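Local coordinates for protein homospermidine synthase (Legionella pneumophila subsp. pneumophila str. Philadelphia 1, PDB 2PH5) that probably makes the polyamine homospermidine, as a transferase that binds NAD in a Rossmann-type nucleotide-binding domain, at residues Q26-L31 with S399-I404. Numbering follows the deposited sequence.
Sequences QALMPL and SMISGI
Leu28 and Leu31 pack against Ile401 and Ile404 in a buried helix-to-helix contact whose side-chain pairs are all apolar and which no hydrogen bond crosses. Helix 23-35 follows the first strand of the parallel sheet and the glycine-rich turn at the NAD, as in a Rossmann fold; helix 391-408, from far along the chain, lies beside it on this sheet. The axes of the two short segments pass 10.1 Å apart at -55°, a separation filled by branched aliphatic side chains. Ile401 is the central residue: its longer branch reaches both leucines, its shorter one Leu31. Chi1 of -162° sends CG1 toward helix 23-35, and the second torsion, 64°, sets CD1 beside the Leu31 carbonyl. Ile401 CD1 lies 3.6 Å from Leu31 O, the one polar atom touched. The same Ile401 CD1 is 4.2 Å from Leu28 CD2. Ile401 CG2 meets Leu31 CD2 at 3.8 Å, while Leu31 CB rests 4.0 Å from Ile401 CG1. Branching at CB thus gives isoleucine one methyl near the backbone and another further out. One turn along, Ile404 CD1 comes within 4.3 Å of Leu28 CD1, a looser touch. Leucine's forked end suits Leu28, offering two methyls to two isoleucines; Ile88 of strand 86-89 lies against both Leu28 and Ile404, closing the layer onto the sheet. Val397 extends the same face, touching Leu28 and Leu31. Cohesion probably rests on dispersion and the exclusion of water, joining two sequence-distant helices where the side chain of Leu28 is about 9 Å from the bound NAD.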
loop_
_atom_site.group_PDB
_atom_site.type_symbol
_atom_site.label_atom_id
_atom_site.label_comp_id
_atom_site.label_asym_id
_atom_site.label_seq_id
_atom_site.Cartn_x
_atom_site.Cartn_y
_atom_site.Cartn_z
ATOM N N GLN A 26 -2.450 -20.942 -20.344
ATOM C CA GLN A 26 -2.228 -22.135 -19.538
ATOM C C GLN A 26 -3.470 -22.471 -18.735
ATOM O O GLN A 26 -3.830 -23.637 -18.601
ATOM C CB GLN A 26 -1.062 -21.939 -18.563
ATOM C CG GLN A 26 0.256 -21.551 -19.211
ATOM C CD GLN A 26 1.407 -21.470 -18.219
ATOM O OE1 GLN A 26 2.433 -20.855 -18.498
ATOM N NE2 GLN A 26 1.245 -22.101 -17.062
ATOM N N ALA A 27 -4.130 -21.447 -18.206
ATOM C CA ALA A 27 -5.320 -21.670 -17.394
ATOM C C ALA A 27 -6.533 -22.117 -18.205
ATOM O O ALA A 27 -7.508 -22.608 -17.644
ATOM C CB ALA A 27 -5.654 -20.410 -16.611
ATOM N N LEU A 28 -6.470 -21.941 -19.520
ATOM C CA LEU A 28 -7.576 -22.312 -20.391
ATOM C C LEU A 28 -7.588 -23.808 -20.688
ATOM O O LEU A 28 -8.647 -24.426 -20.747
ATOM C CB LEU A 28 -7.476 -21.551 -21.709
ATOM C CG LEU A 28 -8.768 -21.053 -22.367
ATOM C CD1 LEU A 28 -8.487 -20.748 -23.825
ATOM C CD2 LEU A 28 -9.865 -22.073 -22.262
HETATM N N MSE A 29 -6.402 -24.379 -20.865
HETATM C CA MSE A 29 -6.250 -25.794 -21.189
HETATM C C MSE A 29 -7.260 -26.724 -20.532
HETATM O O MSE A 29 -7.993 -27.438 -21.220
HETATM C CB MSE A 29 -4.839 -26.255 -20.847
HETATM C CG MSE A 29 -3.802 -25.749 -21.806
HETATM SE SE MSE A 29 -3.989 -26.604 -23.514
HETATM C CE MSE A 29 -2.474 -27.803 -23.405
ATOM N N PRO A 30 -7.312 -26.732 -19.192
ATOM C CA PRO A 30 -8.249 -27.592 -18.468
ATOM C C PRO A 30 -9.707 -27.464 -18.913
ATOM O O PRO A 30 -10.396 -28.471 -19.082
ATOM C CB PRO A 30 -8.057 -27.155 -17.021
ATOM C CG PRO A 30 -6.624 -26.753 -16.988
ATOM C CD PRO A 30 -6.483 -25.963 -18.247
ATOM N N LEU A 31 -10.175 -26.232 -19.104
ATOM C CA LEU A 31 -11.564 -25.997 -19.498
ATOM C C LEU A 31 -11.908 -26.491 -20.904
ATOM O O LEU A 31 -13.053 -26.840 -21.184
ATOM C CB LEU A 31 -11.921 -24.502 -19.366
ATOM C CG LEU A 31 -12.279 -23.975 -17.967
ATOM C CD1 LEU A 31 -11.092 -24.146 -17.050
ATOM C CD2 LEU A 31 -12.689 -22.502 -18.023
ATOM N N SER A 399 -15.128 -17.373 -18.690
ATOM C CA SER A 399 -15.776 -16.504 -19.668
ATOM C C SER A 399 -15.374 -16.855 -21.101
ATOM O O SER A 399 -16.211 -16.892 -22.009
ATOM C CB SER A 399 -15.412 -15.046 -19.383
ATOM O OG SER A 399 -15.603 -14.753 -18.009
HETATM N N MSE A 400 -14.087 -17.107 -21.299
HETATM C CA MSE A 400 -13.586 -17.453 -22.619
HETATM C C MSE A 400 -14.135 -18.770 -23.148
HETATM O O MSE A 400 -14.601 -18.835 -24.286
HETATM C CB MSE A 400 -12.066 -17.510 -22.600
HETATM C CG MSE A 400 -11.444 -16.193 -22.229
HETATM SE SE MSE A 400 -9.798 -15.946 -23.164
HETATM C CE MSE A 400 -10.525 -15.200 -24.802
ATOM N N ILE A 401 -14.079 -19.815 -22.327
ATOM C CA ILE A 401 -14.578 -21.110 -22.754
ATOM C C ILE A 401 -16.064 -20.956 -23.093
ATOM O O ILE A 401 -16.561 -21.636 -23.981
ATOM C CB ILE A 401 -14.387 -22.216 -21.650
ATOM C CG1 ILE A 401 -14.509 -23.621 -22.261
ATOM C CG2 ILE A 401 -15.474 -22.095 -20.575
ATOM C CD1 ILE A 401 -13.435 -23.973 -23.284
ATOM N N SER A 402 -16.771 -20.059 -22.400
ATOM C CA SER A 402 -18.190 -19.850 -22.691
ATOM C C SER A 402 -18.302 -19.152 -24.041
ATOM O O SER A 402 -19.102 -19.544 -24.888
ATOM C CB SER A 402 -18.860 -18.972 -21.630
ATOM O OG SER A 402 -18.699 -19.493 -20.328
ATOM N N GLY A 403 -17.502 -18.106 -24.222
ATOM C CA GLY A 403 -17.506 -17.371 -25.471
ATOM C C GLY A 403 -17.123 -18.262 -26.640
ATOM O O GLY A 403 -17.682 -18.138 -27.732
ATOM N N ILE A 404 -16.169 -19.163 -26.412
ATOM C CA ILE A 404 -15.724 -20.083 -27.454
ATOM C C ILE A 404 -16.890 -20.985 -27.861
ATOM O O ILE A 404 -17.126 -21.207 -29.045
ATOM C CB ILE A 404 -14.518 -20.966 -26.968
ATOM C CG1 ILE A 404 -13.272 -20.090 -26.778
ATOM C CG2 ILE A 404 -14.232 -22.084 -27.975
ATOM C CD1 ILE A 404 -12.040 -20.835 -26.249
#